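Local coordinates for SusD superfamily protein (Bacteroides thetaiotaomicron VPI-5482, PDB 3HDX) that probably binds polysaccharide at the outer membrane as a SusD-family protein, contributing to carbohydrate uptake by a gut bacterium, at residues I111-A116 against E168-Q173; W129-L134 against T150-V155; F360-D365 against R422-E427. One frame throughout, in Å; residues are numbered along the deposited sequence. Where two conformers were deposited one is given.

Contact 1 of 3, residues I111-A116 against E168-Q173; sequences IAQVRA and EDLPYQ
L170, in the loop that follows helix 152-169, lies on A112 and A116 of helix 104-129 in a small, buried, apolar contact that no hydrogen bond crosses. It illustrates how the exit of one helix is laid against the flank of another in this largely helical, TPR-like protein. The methyl of A112 is the meeting point: its CB stands 3.8 Å from L170 CD2 and 3.8 Å from CB of D169, the residue before the leucine. With CG of L170 anti to its carbonyl carbon (chi1 -70°), the branch turns onto the helix and splits. CD2 settles beside the residue after A112, 3.8 Å from Q113 N and 3.9 Å from Q113 CG, while CD1 reaches one helical turn further, to A116 CB at 4.3 Å. Two alanines spaced four apart thus offer methyls to a single leucine fork. The Q113 side chain passes the leucine obliquely and takes its amide away, to the hydroxyls of Y22 and Y181. Further round helix 104-129, R115 pairs with E162 of helix 152-169, and V114 packs on helices 11-30 and 76-91.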
loop_
_atom_site.group_PDB
_atom_site.type_symbol
_atom_site.label_atom_id
_atom_site.label_comp_id
_atom_site.label_asym_id
_atom_site.label_seq_id
_atom_site.Cartn_x
_atom_site.Cartn_y
_atom_site.Cartn_z
ATOM N N ILE A 111 8.809 -7.078 19.094
ATOM C CA ILE A 111 7.918 -6.030 19.604
ATOM C C ILE A 111 7.855 -4.868 18.600
ATOM O O ILE A 111 6.775 -4.352 18.300
ATOM C CB ILE A 111 8.385 -5.483 20.999
ATOM C CG1 ILE A 111 8.253 -6.561 22.106
ATOM C CG2 ILE A 111 7.619 -4.236 21.381
ATOM C CD1 ILE A 111 6.847 -6.964 22.451
ATOM N N ALA A 112 9.016 -4.454 18.097
ATOM C CA ALA A 112 9.059 -3.333 17.154
ATOM C C ALA A 112 8.255 -3.643 15.869
ATOM O O ALA A 112 7.543 -2.775 15.355
ATOM C CB ALA A 112 10.502 -2.935 16.859
ATOM N N GLN A 113 8.356 -4.880 15.380
ATOM C CA GLN A 113 7.603 -5.306 14.204
ATOM C C GLN A 113 6.116 -5.262 14.447
ATOM O O GLN A 113 5.387 -4.697 13.617
ATOM C CB GLN A 113 8.037 -6.674 13.726
ATOM C CG GLN A 113 9.435 -6.699 13.106
ATOM C CD GLN A 113 9.942 -8.101 12.929
ATOM O OE1 GLN A 113 9.623 -8.783 11.944
ATOM N NE2 GLN A 113 10.778 -8.539 13.886
ATOM N N VAL A 114 5.652 -5.885 15.552
ATOM C CA VAL A 114 4.196 -5.918 15.797
ATOM C C VAL A 114 3.673 -4.497 16.069
ATOM O O VAL A 114 2.573 -4.147 15.644
ATOM C CB VAL A 114 3.746 -6.935 16.870
ATOM C CG1 VAL A 114 4.209 -8.334 16.450
ATOM C CG2 VAL A 114 4.224 -6.556 18.234
ATOM N N ARG A 115 4.462 -3.681 16.758
ATOM C CA ARG A 115 4.085 -2.295 17.024
ATOM C C ARG A 115 3.905 -1.559 15.681
ATOM O O ARG A 115 2.934 -0.794 15.518
ATOM C CB ARG A 115 5.160 -1.585 17.870
ATOM C CG ARG A 115 4.808 -0.206 18.278
ATOM C CD ARG A 115 5.902 0.496 19.002
ATOM N NE ARG A 115 6.265 -0.041 20.287
ATOM C CZ ARG A 115 5.730 0.259 21.460
ATOM N NH1 ARG A 115 4.609 0.947 21.554
ATOM N NH2 ARG A 115 6.282 -0.248 22.573
ATOM N N ALA A 116 4.853 -1.747 14.764
ATOM C CA ALA A 116 4.791 -1.098 13.450
ATOM C C ALA A 116 3.606 -1.617 12.616
ATOM O O ALA A 116 2.959 -0.831 11.914
ATOM C CB ALA A 116 6.135 -1.277 12.693
ATOM N N GLU A 168 13.250 2.891 16.786
ATOM C CA GLU A 168 14.417 2.779 17.680
ATOM C C GLU A 168 14.964 1.344 17.732
ATOM O O GLU A 168 16.180 1.151 17.908
ATOM C CB GLU A 168 14.112 3.380 19.058
ATOM C CG GLU A 168 13.961 4.892 18.951
ATOM C CD GLU A 168 15.237 5.532 18.386
ATOM O OE1 GLU A 168 16.263 5.546 19.127
ATOM O OE2 GLU A 168 15.241 5.981 17.193
ATOM N N ASP A 169 14.090 0.351 17.553
ATOM C CA ASP A 169 14.467 -1.075 17.604
ATOM C C ASP A 169 14.413 -1.853 16.296
ATOM O O ASP A 169 14.952 -2.958 16.244
ATOM C CB ASP A 169 13.644 -1.809 18.673
ATOM C CG ASP A 169 13.973 -1.358 20.079
ATOM O OD1 ASP A 169 15.157 -1.152 20.363
ATOM O OD2 ASP A 169 13.047 -1.254 20.911
ATOM N N LEU A 170 13.824 -1.298 15.232
ATOM C CA LEU A 170 13.779 -1.994 13.952
ATOM C C LEU A 170 15.127 -1.864 13.255
ATOM O O LEU A 170 15.597 -0.735 13.077
ATOM C CB LEU A 170 12.723 -1.416 13.005
ATOM C CG LEU A 170 11.262 -1.653 13.362
ATOM C CD1 LEU A 170 10.373 -0.632 12.563
ATOM C CD2 LEU A 170 10.877 -3.126 13.130
ATOM N N PRO A 171 15.735 -3.003 12.890
ATOM C CA PRO A 171 16.971 -2.932 12.134
ATOM C C PRO A 171 16.691 -2.732 10.633
ATOM O O PRO A 171 15.542 -2.793 10.175
ATOM C CB PRO A 171 17.595 -4.307 12.402
ATOM C CG PRO A 171 16.386 -5.219 12.368
ATOM C CD PRO A 171 15.269 -4.398 13.031
ATOM N N TYR A 172 17.742 -2.415 9.890
ATOM C CA TYR A 172 17.689 -2.391 8.419
ATOM C C TYR A 172 17.573 -3.833 7.887
ATOM O O TYR A 172 16.762 -4.097 6.995
ATOM C CB TYR A 172 18.881 -1.684 7.818
ATOM C CG TYR A 172 18.894 -0.216 8.130
ATOM C CD1 TYR A 172 17.927 0.625 7.592
ATOM C CD2 TYR A 172 19.893 0.377 8.907
ATOM C CE1 TYR A 172 17.925 1.971 7.838
ATOM C CE2 TYR A 172 19.887 1.737 9.148
ATOM C CZ TYR A 172 18.893 2.546 8.603
ATOM O OH TYR A 172 18.882 3.912 8.834
ATOM N N GLN A 173 18.413 -4.736 8.430
ATOM C CA GLN A 173 18.407 -6.164 8.076
ATOM C C GLN A 173 18.437 -6.990 9.349
ATOM O O GLN A 173 18.984 -6.537 10.376
ATOM C CB GLN A 173 19.568 -6.504 7.144
ATOM C CG GLN A 173 19.421 -5.809 5.808
ATOM C CD GLN A 173 20.328 -6.313 4.735
ATOM O OE1 GLN A 173 20.470 -7.505 4.541
ATOM N NE2 GLN A 173 20.907 -5.398 3.973
#

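Contact 2 of 3, residues W129-L134 against T150-V155; sequences WGDVPL and TDAQTV
D131 and T150 reach across the connection between helices 104-129 and 152-169: D131 bonds the first turn of helix 152-169, while T150, just ahead of that helix, bonds back to L134 of the loop. The motif is a single antiparallel bridge, the hydrogen-bonded pair V132 and T150, leading straight into a helix N-terminus at which D151 is the N-cap residue. T150 N donates to V132 O at 2.9 Å; the return bond from V132 N to T150 O is weak.

The threonine extends this pairing by one side-chain bond. Its OG1 sits beside its own backbone N (chi1 -54°), and there it accepts from L134 N at 2.9 Å. The other branch, T150 CG2, packs against L134 CB. Beyond it L134 and T154 cross at about a right angle, CD2 to CG2 at 4.1 Å. V132 and V155 also cross nearly perpendicularly, with CG2 of each 4.1 Å apart, and helix 104-129 backs V155 through Y122 and V126.

G130, the first residue to leave helix 104-129, has a positive phi at which a CB would jam against the carbonyl O of W129. The turn delivers D131, whose OD1 accepts from A152 N at 2.9 Å, the donor lying above the carboxylate plane. In the conformer given, D151 OD2 makes the capping bond, a weak one, to Q153 N. Two acidic groups therefore meet at the beginning of one helix, where the N-H groups of the first helical turn would probably help to offset their charge. A water donates to D131 OD1 at 2.6 Å and, for that same conformer of D151, also to D151 OD1 at 2.6 Å.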
loop_
_atom_site.group_PDB
_atom_site.type_symbol
_atom_site.label_atom_id
_atom_site.label_comp_id
_atom_site.label_asym_id
_atom_site.label_seq_id
_atom_site.Cartn_x
_atom_site.Cartn_y
_atom_site.Cartn_z
ATOM N N TRP A 129 -11.801 4.594 6.157
ATOM C CA TRP A 129 -12.997 4.950 6.922
ATOM C C TRP A 129 -12.951 6.323 7.582
ATOM O O TRP A 129 -13.986 6.837 7.975
ATOM C CB TRP A 129 -13.297 3.884 8.007
ATOM C CG TRP A 129 -13.800 2.588 7.463
ATOM C CD1 TRP A 129 -15.094 2.301 7.075
ATOM C CD2 TRP A 129 -13.056 1.384 7.279
ATOM N NE1 TRP A 129 -15.167 1.007 6.629
ATOM C CE2 TRP A 129 -13.929 0.424 6.750
ATOM C CE3 TRP A 129 -11.720 1.029 7.486
ATOM C CZ2 TRP A 129 -13.502 -0.854 6.422
ATOM C CZ3 TRP A 129 -11.296 -0.235 7.147
ATOM C CH2 TRP A 129 -12.185 -1.165 6.636
ATOM N N GLY A 130 -11.766 6.922 7.692
ATOM C CA GLY A 130 -11.627 8.183 8.423
ATOM C C GLY A 130 -11.528 7.883 9.922
ATOM O O GLY A 130 -10.639 7.167 10.369
ATOM N N ASP A 131 -12.477 8.395 10.699
ATOM C CA ASP A 131 -12.486 8.173 12.126
ATOM C C ASP A 131 -12.691 6.684 12.396
ATOM O O ASP A 131 -13.551 6.054 11.784
ATOM C CB ASP A 131 -13.619 8.950 12.807
ATOM C CG ASP A 131 -13.525 10.462 12.667
ATOM O OD1 ASP A 131 -12.488 11.038 12.244
ATOM O OD2 ASP A 131 -14.566 11.095 13.037
ATOM N N VAL A 132 -11.930 6.127 13.334
ATOM C CA VAL A 132 -12.066 4.715 13.715
ATOM C C VAL A 132 -11.811 4.611 15.213
ATOM O O VAL A 132 -11.047 5.442 15.764
ATOM C CB VAL A 132 -11.096 3.759 12.938
ATOM C CG1 VAL A 132 -11.332 3.801 11.434
ATOM C CG2 VAL A 132 -9.640 4.105 13.270
ATOM N N PRO A 133 -12.424 3.607 15.896
ATOM C CA PRO A 133 -12.154 3.518 17.355
ATOM C C PRO A 133 -10.666 3.247 17.680
ATOM O O PRO A 133 -10.058 2.320 17.109
ATOM C CB PRO A 133 -13.032 2.351 17.831
ATOM C CG PRO A 133 -14.051 2.210 16.792
ATOM C CD PRO A 133 -13.555 2.749 15.490
ATOM N N LEU A 134 -10.093 4.103 18.530
ATOM C CA LEU A 134 -8.687 3.953 18.887
ATOM C C LEU A 134 -8.551 3.020 20.102
ATOM O O LEU A 134 -8.796 3.422 21.233
ATOM C CB LEU A 134 -8.044 5.313 19.133
ATOM C CG LEU A 134 -6.554 5.268 19.508
ATOM C CD1 LEU A 134 -5.665 4.466 18.541
ATOM C CD2 LEU A 134 -6.039 6.757 19.700
ATOM N N THR A 150 -12.870 7.332 17.003
ATOM C CA THR A 150 -11.921 8.362 17.446
ATOM C C THR A 150 -11.556 9.224 16.251
ATOM O O THR A 150 -11.403 8.704 15.147
ATOM C CB THR A 150 -10.656 7.700 18.042
ATOM O OG1 THR A 150 -11.049 6.770 19.069
ATOM C CG2 THR A 150 -9.662 8.759 18.620
ATOM N N ASP A 151 -11.397 10.524 16.492
ATOM C CA ASP A 151 -10.994 11.452 15.450
ATOM C C ASP A 151 -9.761 10.903 14.687
ATOM O O ASP A 151 -8.784 10.460 15.302
ATOM C CB ASP A 151 -10.634 12.800 16.062
ATOM C CG ASP A 151 -10.369 13.813 15.036
ATOM O OD1 ASP A 151 -11.322 14.393 14.503
ATOM O OD2 ASP A 151 -9.198 14.028 14.741
ATOM N N ALA A 152 -9.834 10.917 13.364
ATOM C CA ALA A 152 -8.751 10.407 12.507
ATOM C C ALA A 152 -7.416 11.043 12.865
ATOM O O ALA A 152 -6.416 10.342 12.866
ATOM C CB ALA A 152 -9.067 10.656 11.040
ATOM N N GLN A 153 -7.384 12.359 13.137
ATOM C CA GLN A 153 -6.124 13.034 13.503
ATOM C C GLN A 153 -5.506 12.414 14.754
ATOM O O GLN A 153 -4.279 12.208 14.829
ATOM C CB GLN A 153 -6.333 14.528 13.705
ATOM C CG GLN A 153 -5.051 15.315 13.854
ATOM C CD GLN A 153 -5.296 16.803 13.886
ATOM O OE1 GLN A 153 -6.437 17.270 13.963
ATOM N NE2 GLN A 153 -4.229 17.554 13.842
ATOM N N THR A 154 -6.352 12.103 15.741
ATOM C CA THR A 154 -5.887 11.476 16.990
ATOM C C THR A 154 -5.304 10.086 16.724
ATOM O O THR A 154 -4.271 9.706 17.287
ATOM C CB THR A 154 -7.029 11.428 18.006
ATOM O OG1 THR A 154 -7.497 12.782 18.189
ATOM C CG2 THR A 154 -6.591 10.817 19.321
ATOM N N VAL A 155 -5.971 9.332 15.846
ATOM C CA VAL A 155 -5.503 7.993 15.497
ATOM C C VAL A 155 -4.146 8.092 14.778
ATOM O O VAL A 155 -3.210 7.331 15.064
ATOM C CB VAL A 155 -6.545 7.234 14.645
ATOM C CG1 VAL A 155 -6.003 5.909 14.229
ATOM C CG2 VAL A 155 -7.888 7.094 15.393
HETATM O O HOH W 1 -12.233 13.630 12.158
#

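Contact 3 of 3, residues F360-D365 against R422-E427; sequences FTRLED and RELMGE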
loop_
_atom_site.group_PDB
_atom_site.type_symbol
_atom_site.label_atom_id
_atom_site.label_comp_id
_atom_site.label_asym_id
_atom_site.label_seq_id
_atom_site.Cartn_x
_atom_site.Cartn_y
_atom_site.Cartn_z
ATOM N N PHE A 360 3.272 -2.343 -0.921
ATOM C CA PHE A 360 2.766 -1.085 -0.434
ATOM C C PHE A 360 3.601 0.069 -0.947
ATOM O O PHE A 360 3.054 1.077 -1.367
ATOM C CB PHE A 360 2.634 -1.070 1.084
ATOM C CG PHE A 360 2.186 0.246 1.618
ATOM C CD1 PHE A 360 0.846 0.646 1.532
ATOM C CD2 PHE A 360 3.097 1.142 2.148
ATOM C CE1 PHE A 360 0.457 1.928 2.030
ATOM C CE2 PHE A 360 2.683 2.384 2.623
ATOM C CZ PHE A 360 1.392 2.768 2.532
ATOM N N THR A 361 4.924 -0.080 -0.868
ATOM C CA THR A 361 5.838 0.940 -1.340
ATOM C C THR A 361 7.165 0.363 -1.787
ATOM O O THR A 361 7.559 -0.758 -1.462
ATOM C CB THR A 361 6.049 2.051 -0.286
ATOM O OG1 THR A 361 6.734 3.173 -0.877
ATOM C CG2 THR A 361 6.800 1.565 0.953
ATOM N N ARG A 362 7.836 1.191 -2.552
ATOM C CA ARG A 362 9.099 0.934 -3.194
ATOM C C ARG A 362 9.733 2.292 -3.503
ATOM O O ARG A 362 9.078 3.339 -3.396
ATOM C CB ARG A 362 8.926 0.079 -4.459
ATOM C CG ARG A 362 7.940 0.640 -5.493
ATOM C CD ARG A 362 7.647 -0.459 -6.530
ATOM N NE ARG A 362 6.671 -0.070 -7.558
ATOM C CZ ARG A 362 6.977 0.513 -8.715
ATOM N NH1 ARG A 362 8.210 0.895 -8.998
ATOM N NH2 ARG A 362 6.020 0.759 -9.589
ATOM N N LEU A 363 10.997 2.276 -3.934
ATOM C CA LEU A 363 11.729 3.539 -4.122
ATOM C C LEU A 363 11.065 4.536 -5.053
ATOM O O LEU A 363 11.098 5.745 -4.806
ATOM C CB LEU A 363 13.208 3.346 -4.515
ATOM C CG LEU A 363 14.139 3.128 -3.316
ATOM C CD1 LEU A 363 15.538 2.730 -3.780
ATOM C CD2 LEU A 363 14.201 4.325 -2.393
ATOM N N GLU A 364 10.412 4.046 -6.098
ATOM C CA GLU A 364 9.779 4.969 -7.061
ATOM C C GLU A 364 8.632 5.755 -6.398
ATOM O O GLU A 364 8.424 6.946 -6.679
ATOM C CB GLU A 364 9.275 4.240 -8.319
ATOM C CG GLU A 364 10.377 3.651 -9.229
ATOM C CD GLU A 364 10.998 2.353 -8.763
ATOM O OE1 GLU A 364 10.606 1.819 -7.683
ATOM O OE2 GLU A 364 11.856 1.850 -9.509
ATOM N N ASP A 365 7.859 5.064 -5.565
ATOM C CA ASP A 365 6.775 5.705 -4.795
ATOM C C ASP A 365 7.340 6.825 -3.909
ATOM O O ASP A 365 6.887 7.966 -3.971
ATOM C CB ASP A 365 6.000 4.697 -3.963
ATOM C CG ASP A 365 5.068 5.364 -2.954
ATOM O OD1 ASP A 365 4.354 6.323 -3.339
ATOM O OD2 ASP A 365 5.074 4.939 -1.765
ATOM N N ARG A 422 0.912 6.476 -13.829
ATOM C CA ARG A 422 1.587 5.525 -14.683
ATOM C C ARG A 422 2.425 4.481 -13.931
ATOM O O ARG A 422 2.296 3.277 -14.151
ATOM C CB ARG A 422 2.453 6.263 -15.718
ATOM C CG ARG A 422 1.653 7.043 -16.720
ATOM C CD ARG A 422 2.505 7.635 -17.793
ATOM N NE ARG A 422 3.248 8.787 -17.313
ATOM C CZ ARG A 422 2.881 10.068 -17.415
ATOM N NH1 ARG A 422 1.751 10.428 -17.999
ATOM N NH2 ARG A 422 3.683 11.002 -16.932
ATOM N N GLU A 423 3.288 4.959 -13.053
ATOM C CA GLU A 423 4.242 4.089 -12.392
ATOM C C GLU A 423 3.652 3.121 -11.423
ATOM O O GLU A 423 4.048 1.962 -11.415
ATOM C CB GLU A 423 5.313 4.956 -11.686
ATOM C CG GLU A 423 6.423 4.175 -11.029
ATOM C CD GLU A 423 7.226 3.289 -12.002
ATOM O OE1 GLU A 423 7.286 3.635 -13.199
ATOM O OE2 GLU A 423 7.845 2.292 -11.517
ATOM N N LEU A 424 2.669 3.576 -10.662
ATOM C CA LEU A 424 2.101 2.784 -9.586
ATOM C C LEU A 424 0.765 2.138 -9.952
ATOM O O LEU A 424 0.044 1.609 -9.074
ATOM C CB LEU A 424 1.981 3.651 -8.314
ATOM C CG LEU A 424 3.270 4.364 -7.854
ATOM C CD1 LEU A 424 3.005 5.388 -6.729
ATOM C CD2 LEU A 424 4.304 3.331 -7.392
HETATM N N MSE A 425 0.437 2.115 -11.237
HETATM C CA MSE A 425 -0.825 1.529 -11.716
HETATM C C MSE A 425 -0.939 0.069 -11.234
HETATM O O MSE A 425 -0.014 -0.722 -11.411
HETATM C CB MSE A 425 -0.867 1.626 -13.245
HETATM C CG MSE A 425 -2.203 1.202 -13.868
HETATM SE SE MSE A 425 -2.264 1.595 -15.754
HETATM C CE MSE A 425 -2.493 3.494 -15.767
ATOM N N GLY A 426 -2.064 -0.251 -10.608
ATOM C CA GLY A 426 -2.276 -1.569 -10.078
ATOM C C GLY A 426 -1.630 -1.900 -8.730
ATOM O O GLY A 426 -1.696 -3.067 -8.270
ATOM N N GLU A 427 -1.042 -0.882 -8.080
ATOM C CA GLU A 427 -0.384 -1.056 -6.778
ATOM C C GLU A 427 -1.126 -0.424 -5.597
ATOM O O GLU A 427 -0.558 -0.264 -4.509
ATOM C CB GLU A 427 1.055 -0.587 -6.854
ATOM C CG GLU A 427 1.883 -1.353 -7.876
ATOM C CD GLU A 427 3.273 -0.837 -8.035
ATOM O OE1 GLU A 427 3.985 -0.541 -7.024
ATOM O OE2 GLU A 427 3.711 -0.723 -9.209
HETATM O O HOH W 2 0.145 0.641 -1.885
#
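R362 reaches from the start of helix 363-376 to the carboxylates of E423 and E427. From CB, which points toward 422-427, CG stands between the backbone N and the carbonyl carbon (chi1 55°), and the chain then runs extended to NE. CD passes 3.7 Å from E427 OE1. NE donates to that same oxygen at 2.8 Å, almost straight (178°), while NH2 gives E427 OE2 a bond of 2.8 Å. Both oxygens use syn lone pairs in this side-on grip, and the two planes lie 28° apart. The N-cap position of helix 363-376, held by R362, here meets the type II turn L424 to E427 that follows helix 409-423. E423 is gripped end-on instead: its OE2 accepts from NH1 at 2.9 Å and from NH2 at 3.1 Å, and also pairs with R394. NH1 adds a weak bond to E364 OE1, whose partner oxygen takes T235 N, in a buried salt-bridge network that K337 extends at E427. With an alanine in its place, E364 and E423 would probably be left close with like charges and E427 without its two-point grip. Over one face of the guanidinium lies L424 CD2, 3.8 Å from NH2.

Following the chain from the N terminus, the first contact segment met lies in the first half of helix 104-129 and is one side of contact 1. The chain leaves this helix at contact 2, where T150-V155 closes a loop of fifteen intervening residues, neither helix nor strand. Helix 152-169 then runs back, and its exit at E168-Q173 closes the longer loop of contact 1, inside which contact 2 is nested. The two tie one helix pair at well-separated places, their centres 24 Å apart. Contact 3 follows in series: it closes a mostly helical loop of 56 intervening residues, joins strand 358-361 and helix 363-376 to the end of helix 409-423, and touches neither of the others.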